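Local coordinates for protein peptidoglycan glycosyltransferase (Burkholderia ambifaria, PDB 5UY7) that is a penicillin-binding protein, its modelled part having the mixed alpha/beta fold that this family shares with the serine beta-lactamases, at residues A[280-285]-A[428-433]; A[340-345]-A[370-375]; A[399-404]-A[482-487]. All blocks are in the same frame, centred on the assembly; numbering follows the deposited sequence.

Contact 1 of 3, residues A[280-285]-A[428-433]; sequences ALDLHR and PTTARE
Thr430, in the first turn of helix 428-442, meets Asp282 at the C-terminal end of helix 273-282, a helix-to-helix contact within the alpha-helical part of the penicillin-binding fold. Its hydroxyl is set anti to the carbonyl carbon (chi1 -66°), and OG1 gives its proton to Asp282 OD1 over 2.7 Å. The bond uses the anti lone pair of OD1, the one turned away from the other carboxylate oxygen, and the two side chains run roughly at right angles. Asp282 OD1 also accepts from the backbone N of Thr427, so two donors grip this oxygen; the start of the second helix probably steadies its charge as well. The other branch of Thr430 is apolar, with CG2 4.1 Å from Leu281 CB. Two residues after Asp282, His284 takes a positive phi and closes the first helix with a Schellman motif.

One turn on from Thr430, Glu433 reaches back with its chain extended beyond CG. OE1 of its carboxylate lies along the flank of Leu281, from CB to both methyls; Leu281 also touches Val434 and Met437 farther along the same helix. Here Glu433 OE1 comes 3.7 Å from Leu281 CD1 and 3.9 Å from Leu281 CD2.

Contact 2 of 3, residues A[340-345]-A[370-375]; sequences EMWNMY and KSWRRI. With SO4 (sulfate ion), chain E.
Trp372 pushes the six-membered end of its indole against Met341, Trp342 and Tyr345, three residues on one side of helix 338-347. Its CG stands anti to the carbonyl carbon (chi1 -66°), which sends the indole from the loop before helix 374-381 toward the other helix, benzo ring leading. At the opposite end of the indole, NE1 donates to the backbone O of Arg367, a bond that helps fix the rotation of the ring.

Each of the three partners is met differently. Met341 offers its CB to the rim of the indole, 3.8 Å from Trp372 CZ3 and near the ring plane, while the chain beyond CB, starting at CG, leads away from the indole. The Tyr345 ring receives Trp372 CH2 at its own edge, with Tyr345 CE2 3.6 Å away; seen from the indole, that approach is oblique. Tyr345 lies back along its helix, and Met341 O sits 3.2 Å above one face of the phenol, toward the rim. Trp342 turns the other way, CG anti to the backbone N (chi1 -176°), and the two tryptophan side chains cross at about a right angle: CZ2 of Trp372 approaches the Trp342 ring at its edge and lies 4.0 Å from Trp342 CB. The Trp342 indole also meets the ring of Trp369, their planes about 60° apart.

A sulfate, probably from the crystallisation liquor, lies near the backbone N of Arg374, but their modelled separation is doubtfully short.

Trp372 thus fills the angle between two helices, touching Gln377 and Met380 of helix 374-381 as well as helix 338-347, and behind it Met341 and Met344 rest on Leu279 of helix 273-282.

Contact 3 of 3, residues A[399-404]-A[482-487]; sequences AIAHDG and VGMAPM
Met484 reaches from strand 477-485 to the last turn of helix 390-401 and touches Ile400 and Ala401 there. The contact between the two segments is wholly apolar. Sulfur does part of the work: Met484 SD lies 3.7 Å from Ala401 CA and equally 3.7 Å from Ala401 CB, resting on the helix backbone as much as on the methyl. The terminal methyl does the rest, with Met484 CE 3.8 Å from Ile400 CG2 and the two side chains at about a right angle. CG of Met484 takes the crowded position between the backbone N and the carbonyl carbon (chi1 61°); from there the chain runs straight through chi2 and bends at chi3 (71°), bringing CE up to CG2 of Ile400, across the isoleucine.

The strand belongs to the antiparallel five-stranded sheet at the centre of the penicillin-binding fold, and this contact seats helix 390-401 on one of its inner strands. Ile400 also stands close to what is probably the family's SxxK motif, though not in contact with it. The Met484 side chain also touches Tyr397 of the same helix, Val493 of strand 492-499 and Leu438 of helix 428-442.

Hydrogen bonds hold the two backbones from outside the pair: on the strand side Gly483 bonds to Val494 and Met484 to Gly459, one on each neighbouring strand's side of the sheet, and on the helix side Ile400 O accepts from Arg435 NH1, an arginine that Met484 also packs against.

How the contacts relate
From the N terminus, the end of helix 273-282 comes first, and its partner 428-433 follows only after 142 residues. Within that long loop contact 2 opens at helix 338-347 and closes after 24 intervening residues, at the start of helix 374-381. Residues 399-404 open contact 3, inside the loop of contact 1, but its partner segment 482-487 comes after that loop has closed, so contacts 1 and 3 cross. Arg285 NH2 and Glu340 OE2 form a 2.8 Å salt bridge between contacts 1 and 2. Ala431 CB packs on Gly404, joining contact 1 to contact 3. Helix 428-442 thus touches the end of helix 273-282 and the turn after helix 390-401; contacts 2 and 3 stay apart.

Contact 1 of 3, residues A[280-285]-A[428-433]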
loop_
_atom_site.group_PDB
_atom_site.type_symbol
_atom_site.label_atom_id
_atom_site.label_comp_id
_atom_site.label_asym_id
_atom_site.label_seq_id
_atom_site.Cartn_x
_atom_site.Cartn_y
_atom_site.Cartn_z
ATOM N N ALA A 280 5.957 3.172 -14.375
ATOM C CA ALA A 280 5.764 3.737 -15.711
ATOM C C ALA A 280 6.131 5.218 -15.753
ATOM O O ALA A 280 6.687 5.702 -16.750
ATOM C CB ALA A 280 4.319 3.521 -16.164
ATOM N N LEU A 281 5.823 5.960 -14.687
ATOM C CA LEU A 281 6.299 7.341 -14.597
ATOM C C LEU A 281 7.822 7.395 -14.561
ATOM O O LEU A 281 8.448 8.189 -15.278
ATOM C CB LEU A 281 5.728 8.015 -13.344
ATOM C CG LEU A 281 4.211 8.210 -13.338
ATOM C CD1 LEU A 281 3.753 8.637 -11.943
ATOM C CD2 LEU A 281 3.845 9.281 -14.368
ATOM N N ASP A 282 8.435 6.557 -13.719
ATOM C CA ASP A 282 9.878 6.599 -13.528
ATOM C C ASP A 282 10.622 6.238 -14.808
ATOM O O ASP A 282 11.702 6.778 -15.082
ATOM C CB ASP A 282 10.272 5.650 -12.395
ATOM C CG ASP A 282 11.344 6.222 -11.492
ATOM O OD1 ASP A 282 11.219 7.400 -11.083
ATOM O OD2 ASP A 282 12.306 5.488 -11.193
ATOM N N LEU A 283 10.070 5.312 -15.594
ATOM C CA LEU A 283 10.665 4.925 -16.868
ATOM C C LEU A 283 10.315 5.885 -17.991
ATOM O O LEU A 283 10.746 5.658 -19.130
ATOM C CB LEU A 283 10.225 3.505 -17.240
ATOM C CG LEU A 283 10.748 2.429 -16.289
ATOM C CD1 LEU A 283 10.187 1.052 -16.626
ATOM C CD2 LEU A 283 12.270 2.416 -16.347
ATOM N N HIS A 284 9.557 6.945 -17.697
ATOM C CA HIS A 284 9.138 7.951 -18.670
ATOM C C HIS A 284 8.208 7.376 -19.736
ATOM O O HIS A 284 8.083 7.948 -20.822
ATOM C CB HIS A 284 10.353 8.631 -19.325
ATOM C CG HIS A 284 11.389 9.082 -18.338
ATOM N ND1 HIS A 284 11.137 10.046 -17.385
ATOM C CD2 HIS A 284 12.674 8.694 -18.151
ATOM C CE1 HIS A 284 12.224 10.238 -16.657
ATOM N NE2 HIS A 284 13.170 9.430 -17.100
ATOM N N ARG A 285 7.535 6.254 -19.444
ATOM C CA ARG A 285 6.584 5.691 -20.402
ATOM C C ARG A 285 5.286 6.489 -20.447
ATOM O O ARG A 285 4.647 6.583 -21.503
ATOM C CB ARG A 285 6.274 4.229 -20.057
ATOM C CG ARG A 285 7.497 3.327 -19.986
ATOM C CD ARG A 285 8.111 3.050 -21.368
ATOM N NE ARG A 285 9.532 2.754 -21.202
ATOM C CZ ARG A 285 9.995 1.579 -20.793
ATOM N NH1 ARG A 285 9.152 0.583 -20.566
ATOM N NH2 ARG A 285 11.295 1.397 -20.606
ATOM N N PRO A 428 12.643 11.137 -6.757
ATOM C CA PRO A 428 11.746 11.967 -5.935
ATOM C C PRO A 428 10.584 12.538 -6.724
ATOM O O PRO A 428 9.477 12.664 -6.189
ATOM C CB PRO A 428 12.678 13.075 -5.419
ATOM C CG PRO A 428 14.045 12.457 -5.430
ATOM C CD PRO A 428 14.067 11.503 -6.590
ATOM N N THR A 429 10.811 12.898 -7.990
ATOM C CA THR A 429 9.727 13.450 -8.803
ATOM C C THR A 429 8.598 12.444 -8.954
ATOM O O THR A 429 7.418 12.769 -8.747
ATOM C CB THR A 429 10.265 13.861 -10.169
ATOM O OG1 THR A 429 11.161 14.968 -10.005
ATOM C CG2 THR A 429 9.120 14.255 -11.093
ATOM N N THR A 430 8.943 11.201 -9.286
ATOM C CA THR A 430 7.927 10.155 -9.376
ATOM C C THR A 430 7.186 9.992 -8.061
ATOM O O THR A 430 5.953 9.926 -8.036
ATOM C CB THR A 430 8.572 8.835 -9.784
ATOM O OG1 THR A 430 9.068 8.968 -11.110
ATOM C CG2 THR A 430 7.552 7.677 -9.723
ATOM N N ALA A 431 7.926 9.917 -6.951
ATOM C CA ALA A 431 7.280 9.683 -5.662
ATOM C C ALA A 431 6.317 10.812 -5.327
ATOM O O ALA A 431 5.201 10.562 -4.853
ATOM C CB ALA A 431 8.331 9.523 -4.558
ATOM N N ARG A 432 6.716 12.053 -5.608
ATOM C CA ARG A 432 5.842 13.195 -5.334
ATOM C C ARG A 432 4.586 13.139 -6.193
ATOM O O ARG A 432 3.475 13.384 -5.702
ATOM C CB ARG A 432 6.601 14.501 -5.574
ATOM N N GLU A 433 4.745 12.798 -7.475
ATOM C CA GLU A 433 3.589 12.673 -8.371
ATOM C C GLU A 433 2.610 11.626 -7.861
ATOM O O GLU A 433 1.391 11.842 -7.878
ATOM C CB GLU A 433 4.054 12.317 -9.789
ATOM C CG GLU A 433 4.699 13.467 -10.539
ATOM C CD GLU A 433 5.350 13.035 -11.849
ATOM O OE1 GLU A 433 5.636 11.829 -12.008
ATOM O OE2 GLU A 433 5.571 13.909 -12.722
#

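Contact 2 of 3, residues A[340-345]-A[370-375]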
loop_
_atom_site.group_PDB
_atom_site.type_symbol
_atom_site.label_atom_id
_atom_site.label_comp_id
_atom_site.label_asym_id
_atom_site.label_seq_id
_atom_site.Cartn_x
_atom_site.Cartn_y
_atom_site.Cartn_z
ATOM N N GLU A 340 11.501 -5.328 -16.385
ATOM C CA GLU A 340 11.427 -4.027 -15.725
ATOM C C GLU A 340 10.531 -4.087 -14.497
ATOM O O GLU A 340 10.886 -3.581 -13.425
ATOM C CB GLU A 340 10.912 -2.964 -16.702
ATOM C CG GLU A 340 11.922 -2.591 -17.762
ATOM C CD GLU A 340 11.341 -1.740 -18.872
ATOM O OE1 GLU A 340 10.121 -1.819 -19.131
ATOM O OE2 GLU A 340 12.120 -0.995 -19.500
ATOM N N MET A 341 9.360 -4.709 -14.631
ATOM C CA MET A 341 8.443 -4.779 -13.502
ATOM C C MET A 341 8.989 -5.691 -12.407
ATOM O O MET A 341 8.874 -5.374 -11.217
ATOM C CB MET A 341 7.066 -5.249 -13.975
ATOM C CG MET A 341 6.412 -4.282 -14.968
ATOM S SD MET A 341 4.683 -4.692 -15.306
ATOM C CE MET A 341 3.926 -4.319 -13.727
ATOM N N TRP A 342 9.600 -6.814 -12.791
ATOM C CA TRP A 342 10.192 -7.710 -11.799
ATOM C C TRP A 342 11.297 -7.014 -11.018
ATOM O O TRP A 342 11.393 -7.165 -9.794
ATOM C CB TRP A 342 10.739 -8.970 -12.483
ATOM C CG TRP A 342 11.285 -9.999 -11.527
ATOM C CD1 TRP A 342 10.628 -11.096 -11.042
ATOM C CD2 TRP A 342 12.604 -10.036 -10.951
ATOM N NE1 TRP A 342 11.447 -11.801 -10.193
ATOM C CE2 TRP A 342 12.663 -11.175 -10.120
ATOM C CE3 TRP A 342 13.732 -9.207 -11.044
ATOM C CZ2 TRP A 342 13.810 -11.518 -9.397
ATOM C CZ3 TRP A 342 14.874 -9.550 -10.321
ATOM C CH2 TRP A 342 14.900 -10.695 -9.507
ATOM N N ASN A 343 12.154 -6.257 -11.700
ATOM C CA ASN A 343 13.190 -5.543 -10.966
ATOM C C ASN A 343 12.591 -4.525 -10.007
ATOM O O ASN A 343 13.123 -4.317 -8.911
ATOM C CB ASN A 343 14.172 -4.879 -11.925
ATOM C CG ASN A 343 15.320 -5.804 -12.278
ATOM O OD1 ASN A 343 16.181 -6.104 -11.437
ATOM N ND2 ASN A 343 15.318 -6.296 -13.504
ATOM N N MET A 344 11.486 -3.881 -10.395
ATOM C CA MET A 344 10.827 -2.955 -9.481
ATOM C C MET A 344 10.270 -3.697 -8.276
ATOM O O MET A 344 10.453 -3.264 -7.136
ATOM C CB MET A 344 9.720 -2.174 -10.201
ATOM C CG MET A 344 9.006 -1.153 -9.322
ATOM S SD MET A 344 7.603 -1.852 -8.398
ATOM C CE MET A 344 6.474 -2.211 -9.748
ATOM N N TYR A 345 9.581 -4.824 -8.512
ATOM C CA TYR A 345 9.048 -5.603 -7.393
ATOM C C TYR A 345 10.157 -6.036 -6.451
ATOM O O TYR A 345 9.978 -6.070 -5.225
ATOM C CB TYR A 345 8.315 -6.845 -7.892
ATOM C CG TYR A 345 7.046 -6.576 -8.646
ATOM C CD1 TYR A 345 6.196 -5.533 -8.291
ATOM C CD2 TYR A 345 6.693 -7.385 -9.711
ATOM C CE1 TYR A 345 5.027 -5.302 -9.001
ATOM C CE2 TYR A 345 5.544 -7.169 -10.406
ATOM C CZ TYR A 345 4.714 -6.134 -10.062
ATOM O OH TYR A 345 3.570 -5.946 -10.801
ATOM N N LYS A 370 11.176 -14.273 -16.597
ATOM C CA LYS A 370 11.253 -14.975 -17.871
ATOM C C LYS A 370 10.049 -15.880 -18.096
ATOM O O LYS A 370 9.798 -16.289 -19.235
ATOM C CB LYS A 370 12.538 -15.795 -17.959
ATOM C CG LYS A 370 13.785 -14.988 -18.270
ATOM C CD LYS A 370 14.937 -15.921 -18.608
ATOM C CE LYS A 370 16.286 -15.265 -18.384
ATOM N NZ LYS A 370 16.601 -14.238 -19.410
ATOM N N SER A 371 9.298 -16.195 -17.042
ATOM C CA SER A 371 8.167 -17.110 -17.125
ATOM C C SER A 371 6.815 -16.411 -17.228
ATOM O O SER A 371 5.797 -17.096 -17.365
ATOM C CB SER A 371 8.160 -18.040 -15.909
ATOM O OG SER A 371 7.875 -17.315 -14.724
ATOM N N TRP A 372 6.769 -15.078 -17.161
ATOM C CA TRP A 372 5.488 -14.378 -17.153
ATOM C C TRP A 372 4.793 -14.491 -18.502
ATOM O O TRP A 372 5.375 -14.166 -19.540
ATOM C CB TRP A 372 5.670 -12.895 -16.826
ATOM C CG TRP A 372 6.155 -12.574 -15.459
ATOM C CD1 TRP A 372 6.582 -13.446 -14.505
ATOM C CD2 TRP A 372 6.269 -11.265 -14.890
ATOM N NE1 TRP A 372 6.957 -12.756 -13.371
ATOM C CE2 TRP A 372 6.778 -11.414 -13.590
ATOM C CE3 TRP A 372 5.993 -9.976 -15.363
ATOM C CZ2 TRP A 372 7.012 -10.326 -12.751
ATOM C CZ3 TRP A 372 6.232 -8.901 -14.539
ATOM C CH2 TRP A 372 6.733 -9.080 -13.243
ATOM N N ARG A 373 3.542 -14.935 -18.486
ATOM C CA ARG A 373 2.677 -14.713 -19.633
ATOM C C ARG A 373 2.196 -13.266 -19.615
ATOM O O ARG A 373 2.186 -12.611 -18.573
ATOM C CB ARG A 373 1.488 -15.673 -19.615
ATOM N N ARG A 374 1.809 -12.757 -20.789
ATOM C CA ARG A 374 1.361 -11.369 -20.863
ATOM C C ARG A 374 0.168 -11.124 -19.941
ATOM O O ARG A 374 0.092 -10.086 -19.265
ATOM C CB ARG A 374 1.027 -11.003 -22.311
ATOM C CG ARG A 374 0.968 -9.508 -22.536
ATOM C CD ARG A 374 1.063 -9.143 -24.008
ATOM N NE ARG A 374 -0.074 -9.642 -24.775
ATOM C CZ ARG A 374 -0.554 -9.046 -25.861
ATOM N NH1 ARG A 374 -0.001 -7.922 -26.298
ATOM N NH2 ARG A 374 -1.592 -9.566 -26.504
ATOM N N ILE A 375 -0.752 -12.087 -19.865
ATOM C CA ILE A 375 -1.885 -11.941 -18.959
ATOM C C ILE A 375 -1.427 -11.939 -17.503
ATOM O O ILE A 375 -2.052 -11.298 -16.650
ATOM C CB ILE A 375 -2.925 -13.046 -19.231
ATOM C CG1 ILE A 375 -4.206 -12.781 -18.442
ATOM C CG2 ILE A 375 -2.360 -14.413 -18.891
ATOM C CD1 ILE A 375 -4.826 -11.443 -18.748
HETATM S S SO4 E . 2.224 -14.853 -23.629
HETATM O O1 SO4 E . 3.547 -14.232 -23.599
HETATM O O2 SO4 E . 1.393 -14.294 -22.569
HETATM O O3 SO4 E . 1.590 -14.585 -24.919
HETATM O O4 SO4 E . 2.357 -16.295 -23.438
#

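Contact 3 of 3, residues A[399-404]-A[482-487]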
loop_
_atom_site.group_PDB
_atom_site.type_symbol
_atom_site.label_atom_id
_atom_site.label_comp_id
_atom_site.label_asym_id
_atom_site.label_seq_id
_atom_site.Cartn_x
_atom_site.Cartn_y
_atom_site.Cartn_z
ATOM N N ALA A 399 8.813 3.702 0.212
ATOM C CA ALA A 399 9.494 4.211 -0.973
ATOM C C ALA A 399 8.723 5.369 -1.579
ATOM O O ALA A 399 9.318 6.337 -2.055
ATOM C CB ALA A 399 9.685 3.096 -2.004
ATOM N N ILE A 400 7.391 5.297 -1.555
ATOM C CA ILE A 400 6.593 6.391 -2.086
ATOM C C ILE A 400 6.588 7.554 -1.109
ATOM O O ILE A 400 6.602 8.719 -1.512
ATOM C CB ILE A 400 5.167 5.886 -2.390
ATOM C CG1 ILE A 400 5.214 4.892 -3.556
ATOM C CG2 ILE A 400 4.208 7.060 -2.682
ATOM C CD1 ILE A 400 3.889 4.162 -3.768
ATOM N N ALA A 401 6.598 7.252 0.194
ATOM C CA ALA A 401 6.551 8.303 1.205
ATOM C C ALA A 401 7.852 9.088 1.286
ATOM O O ALA A 401 7.826 10.313 1.443
ATOM C CB ALA A 401 6.239 7.694 2.577
ATOM N N HIS A 402 8.988 8.397 1.223
ATOM C CA HIS A 402 10.317 8.972 1.467
ATOM C C HIS A 402 11.016 9.322 0.159
ATOM O O HIS A 402 12.141 8.897 -0.104
ATOM C CB HIS A 402 11.150 7.995 2.297
ATOM C CG HIS A 402 12.427 8.567 2.847
ATOM N ND1 HIS A 402 12.645 8.721 4.198
ATOM C CD2 HIS A 402 13.558 8.996 2.235
ATOM C CE1 HIS A 402 13.848 9.234 4.394
ATOM N NE2 HIS A 402 14.422 9.410 3.220
ATOM N N ASP A 403 10.327 10.081 -0.698
ATOM C CA ASP A 403 10.921 10.666 -1.901
ATOM C C ASP A 403 11.597 9.624 -2.792
ATOM O O ASP A 403 12.629 9.889 -3.416
ATOM C CB ASP A 403 11.903 11.772 -1.531
ATOM C CG ASP A 403 11.202 13.015 -1.030
ATOM O OD1 ASP A 403 9.951 13.019 -1.019
ATOM O OD2 ASP A 403 11.892 13.979 -0.647
ATOM N N GLY A 404 11.001 8.441 -2.875
ATOM C CA GLY A 404 11.492 7.415 -3.770
ATOM C C GLY A 404 12.462 6.434 -3.150
ATOM O O GLY A 404 12.788 5.427 -3.791
ATOM N N VAL A 482 -3.105 0.420 2.906
ATOM C CA VAL A 482 -1.807 0.994 3.253
ATOM C C VAL A 482 -1.779 2.449 2.804
ATOM O O VAL A 482 -2.126 2.758 1.660
ATOM C CB VAL A 482 -0.638 0.213 2.626
ATOM C CG1 VAL A 482 0.683 0.741 3.174
ATOM C CG2 VAL A 482 -0.780 -1.291 2.914
ATOM N N GLY A 483 -1.352 3.336 3.694
ATOM C CA GLY A 483 -1.332 4.744 3.359
ATOM C C GLY A 483 -0.298 5.490 4.168
ATOM O O GLY A 483 0.511 4.890 4.872
ATOM N N MET A 484 -0.315 6.820 4.041
ATOM C CA MET A 484 0.723 7.641 4.666
ATOM C C MET A 484 0.131 9.001 5.006
ATOM O O MET A 484 -0.885 9.406 4.439
ATOM C CB MET A 484 1.937 7.773 3.735
ATOM C CG MET A 484 1.590 8.461 2.392
ATOM S SD MET A 484 2.844 8.258 1.102
ATOM C CE MET A 484 2.615 6.505 0.732
ATOM N N ALA A 485 0.755 9.692 5.964
ATOM C CA ALA A 485 0.193 10.929 6.494
ATOM C C ALA A 485 1.301 11.732 7.154
ATOM O O ALA A 485 2.202 11.144 7.750
ATOM C CB ALA A 485 -0.913 10.635 7.523
ATOM N N PRO A 486 1.256 13.064 7.089
ATOM C CA PRO A 486 0.325 13.888 6.321
ATOM C C PRO A 486 0.945 14.197 4.972
ATOM O O PRO A 486 2.166 14.272 4.872
ATOM C CB PRO A 486 0.196 15.153 7.172
ATOM C CG PRO A 486 1.543 15.299 7.812
ATOM C CD PRO A 486 2.111 13.892 7.963
ATOM N N MET A 487 0.139 14.393 3.969
ATOM C CA MET A 487 0.689 14.844 2.706
ATOM C C MET A 487 0.928 16.351 2.770
ATOM O O MET A 487 0.257 17.062 3.532
ATOM C CB MET A 487 -0.273 14.503 1.574
ATOM C CG MET A 487 -0.586 13.015 1.462
ATOM S SD MET A 487 0.854 12.063 0.928
ATOM C CE MET A 487 0.015 10.654 0.173
#